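Local coordinates for protein FucU (Bifidobacterium longum subsp. infantis, PDB 3MVK) that probably interconverts sugar anomers and ring forms, alpha- with beta-L-fucose and the pyranose with the furanose form of beta-D-ribose, at residues 23-28 and 138-143. Residues are numbered along the deposited sequence; the frame is centred on the assembly and turned at random.
Sequences GDQLVI and ILQKGV
L139 meets L26 and I28 through its CD1 where two neighbouring antiparallel strands, 25-29 and 137-140, run side by side in the middle of the mixed sheet of the RbsD/FucU fold. L26 and L139 lie side by side, L26 CD1 4.1 Å from L139 CB, while I28, two residues on, brings in its CD1; helix 52-60 covers I28 and L139 with L56 and I59, so apolar, branched side chains suit this buried face. The other face carries V27 and I138, beta-branched residues that favour extended backbone, with V27 CG2 4.2 Å from I138 CG1 and helix 112-119 packed over both. Between the faces, L26 and L139 exchange two backbone hydrogen bonds, L139 N to L26 O at 2.9 Å. Past the strand ends the pairing slips by one residue: K141 N still bonds to D24 O, but K141 O accepts G23 N, nearly straight (N-H...O 176°). G23 has a positive phi, where a side chain would jam against the preceding carbonyl. At the polar edge, glutamine suits position 25 by offering both donor and acceptor: NE2 bonds to Q140 OE1, and OE1 accepts Q118 NE2. Replacing Q25 by alanine would probably leave both partners without their mates. With CG anti to the backbone N (chi1 -174°), Q140 extends past G23 O; its NE2 donates to D66 OD2, while its OE1 receives Q25 NE2 at 2.8 Å, in the carbonyl plane, the amides 20° apart.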
loop_
_atom_site.group_PDB
_atom_site.type_symbol
_atom_site.label_atom_id
_atom_site.label_comp_id
_atom_site.label_asym_id
_atom_site.label_seq_id
_atom_site.Cartn_x
_atom_site.Cartn_y
_atom_site.Cartn_z
ATOM N N GLY G 23 22.510 -8.369 -19.384
ATOM C CA GLY G 23 22.997 -7.081 -18.933
ATOM C C GLY G 23 22.613 -6.663 -17.526
ATOM O O GLY G 23 23.240 -5.762 -16.945
ATOM N N ASP G 24 21.575 -7.282 -16.964
ATOM C CA ASP G 24 21.202 -6.987 -15.574
ATOM C C ASP G 24 22.332 -7.367 -14.634
ATOM O O ASP G 24 23.076 -8.319 -14.900
ATOM C CB ASP G 24 19.943 -7.765 -15.144
ATOM C CG ASP G 24 18.656 -7.095 -15.591
ATOM O OD1 ASP G 24 18.616 -5.853 -15.721
ATOM O OD2 ASP G 24 17.670 -7.837 -15.777
ATOM N N GLN G 25 22.451 -6.606 -13.545
ATOM C CA GLN G 25 23.500 -6.841 -12.537
ATOM C C GLN G 25 22.918 -7.146 -11.161
ATOM O O GLN G 25 21.860 -6.637 -10.774
ATOM C CB GLN G 25 24.419 -5.631 -12.425
ATOM C CG GLN G 25 25.238 -5.422 -13.684
ATOM C CD GLN G 25 26.121 -4.197 -13.615
ATOM O OE1 GLN G 25 26.075 -3.437 -12.654
ATOM N NE2 GLN G 25 26.920 -3.986 -14.663
ATOM N N LEU G 26 23.623 -7.989 -10.413
ATOM C CA LEU G 26 23.331 -8.128 -9.010
ATOM C C LEU G 26 24.626 -7.927 -8.227
ATOM O O LEU G 26 25.730 -8.064 -8.774
ATOM C CB LEU G 26 22.691 -9.492 -8.702
ATOM C CG LEU G 26 23.518 -10.757 -8.963
ATOM C CD1 LEU G 26 24.623 -10.962 -7.915
ATOM C CD2 LEU G 26 22.619 -11.981 -9.003
ATOM N N VAL G 27 24.491 -7.611 -6.952
ATOM C CA VAL G 27 25.650 -7.401 -6.109
ATOM C C VAL G 27 25.646 -8.447 -5.001
ATOM O O VAL G 27 24.645 -8.605 -4.296
ATOM C CB VAL G 27 25.600 -6.022 -5.430
ATOM C CG1 VAL G 27 26.818 -5.815 -4.514
ATOM C CG2 VAL G 27 25.538 -4.888 -6.458
ATOM N N ILE G 28 26.755 -9.168 -4.854
ATOM C CA ILE G 28 26.968 -9.956 -3.632
ATOM C C ILE G 28 27.681 -9.018 -2.679
ATOM O O ILE G 28 28.840 -8.648 -2.922
ATOM C CB ILE G 28 27.826 -11.226 -3.903
ATOM C CG1 ILE G 28 27.165 -12.080 -4.990
ATOM C CG2 ILE G 28 28.041 -12.012 -2.583
ATOM C CD1 ILE G 28 27.979 -13.263 -5.428
ATOM N N ILE G 138 30.060 -7.529 -7.980
ATOM C CA ILE G 138 28.969 -7.277 -8.954
ATOM C C ILE G 138 29.048 -8.309 -10.065
ATOM O O ILE G 138 30.133 -8.543 -10.600
ATOM C CB ILE G 138 29.039 -5.864 -9.568
ATOM C CG1 ILE G 138 29.202 -4.798 -8.461
ATOM C CG2 ILE G 138 27.771 -5.587 -10.431
ATOM C CD1 ILE G 138 29.267 -3.313 -8.962
ATOM N N LEU G 139 27.912 -8.928 -10.410
ATOM C CA LEU G 139 27.852 -9.924 -11.487
ATOM C C LEU G 139 26.881 -9.437 -12.547
ATOM O O LEU G 139 25.798 -8.957 -12.195
ATOM C CB LEU G 139 27.336 -11.254 -10.963
ATOM C CG LEU G 139 28.189 -11.974 -9.914
ATOM C CD1 LEU G 139 27.528 -13.299 -9.601
ATOM C CD2 LEU G 139 29.597 -12.200 -10.478
ATOM N N GLN G 140 27.271 -9.529 -13.819
ATOM C CA GLN G 140 26.396 -9.132 -14.927
ATOM C C GLN G 140 25.926 -10.361 -15.693
ATOM O O GLN G 140 26.735 -11.204 -16.103
ATOM C CB GLN G 140 27.129 -8.198 -15.894
ATOM C CG GLN G 140 26.216 -7.646 -16.986
ATOM C CD GLN G 140 26.856 -6.485 -17.702
ATOM O OE1 GLN G 140 27.151 -5.452 -17.090
ATOM N NE2 GLN G 140 27.071 -6.635 -19.010
ATOM N N LYS G 141 24.618 -10.448 -15.929
ATOM C CA LYS G 141 24.049 -11.654 -16.511
ATOM C C LYS G 141 24.229 -11.709 -18.017
ATOM O O LYS G 141 24.071 -10.710 -18.713
ATOM C CB LYS G 141 22.564 -11.780 -16.166
ATOM C CG LYS G 141 21.975 -13.156 -16.544
ATOM C CD LYS G 141 20.534 -13.263 -16.022
ATOM C CE LYS G 141 19.956 -14.627 -16.311
ATOM N NZ LYS G 141 18.538 -14.821 -15.859
ATOM N N GLY G 142 24.559 -12.900 -18.491
ATOM C CA GLY G 142 24.693 -13.143 -19.897
ATOM C C GLY G 142 23.436 -13.690 -20.532
ATOM O O GLY G 142 22.326 -13.502 -20.014
ATOM N N VAL G 143 23.644 -14.331 -21.678
ATOM C CA VAL G 143 22.588 -14.841 -22.548
ATOM C C VAL G 143 22.398 -16.313 -22.241
ATOM O O VAL G 143 23.354 -17.011 -21.891
ATOM C CB VAL G 143 23.011 -14.707 -24.044
ATOM C CG1 VAL G 143 22.109 -15.525 -24.982
ATOM C CG2 VAL G 143 23.017 -13.243 -24.440
#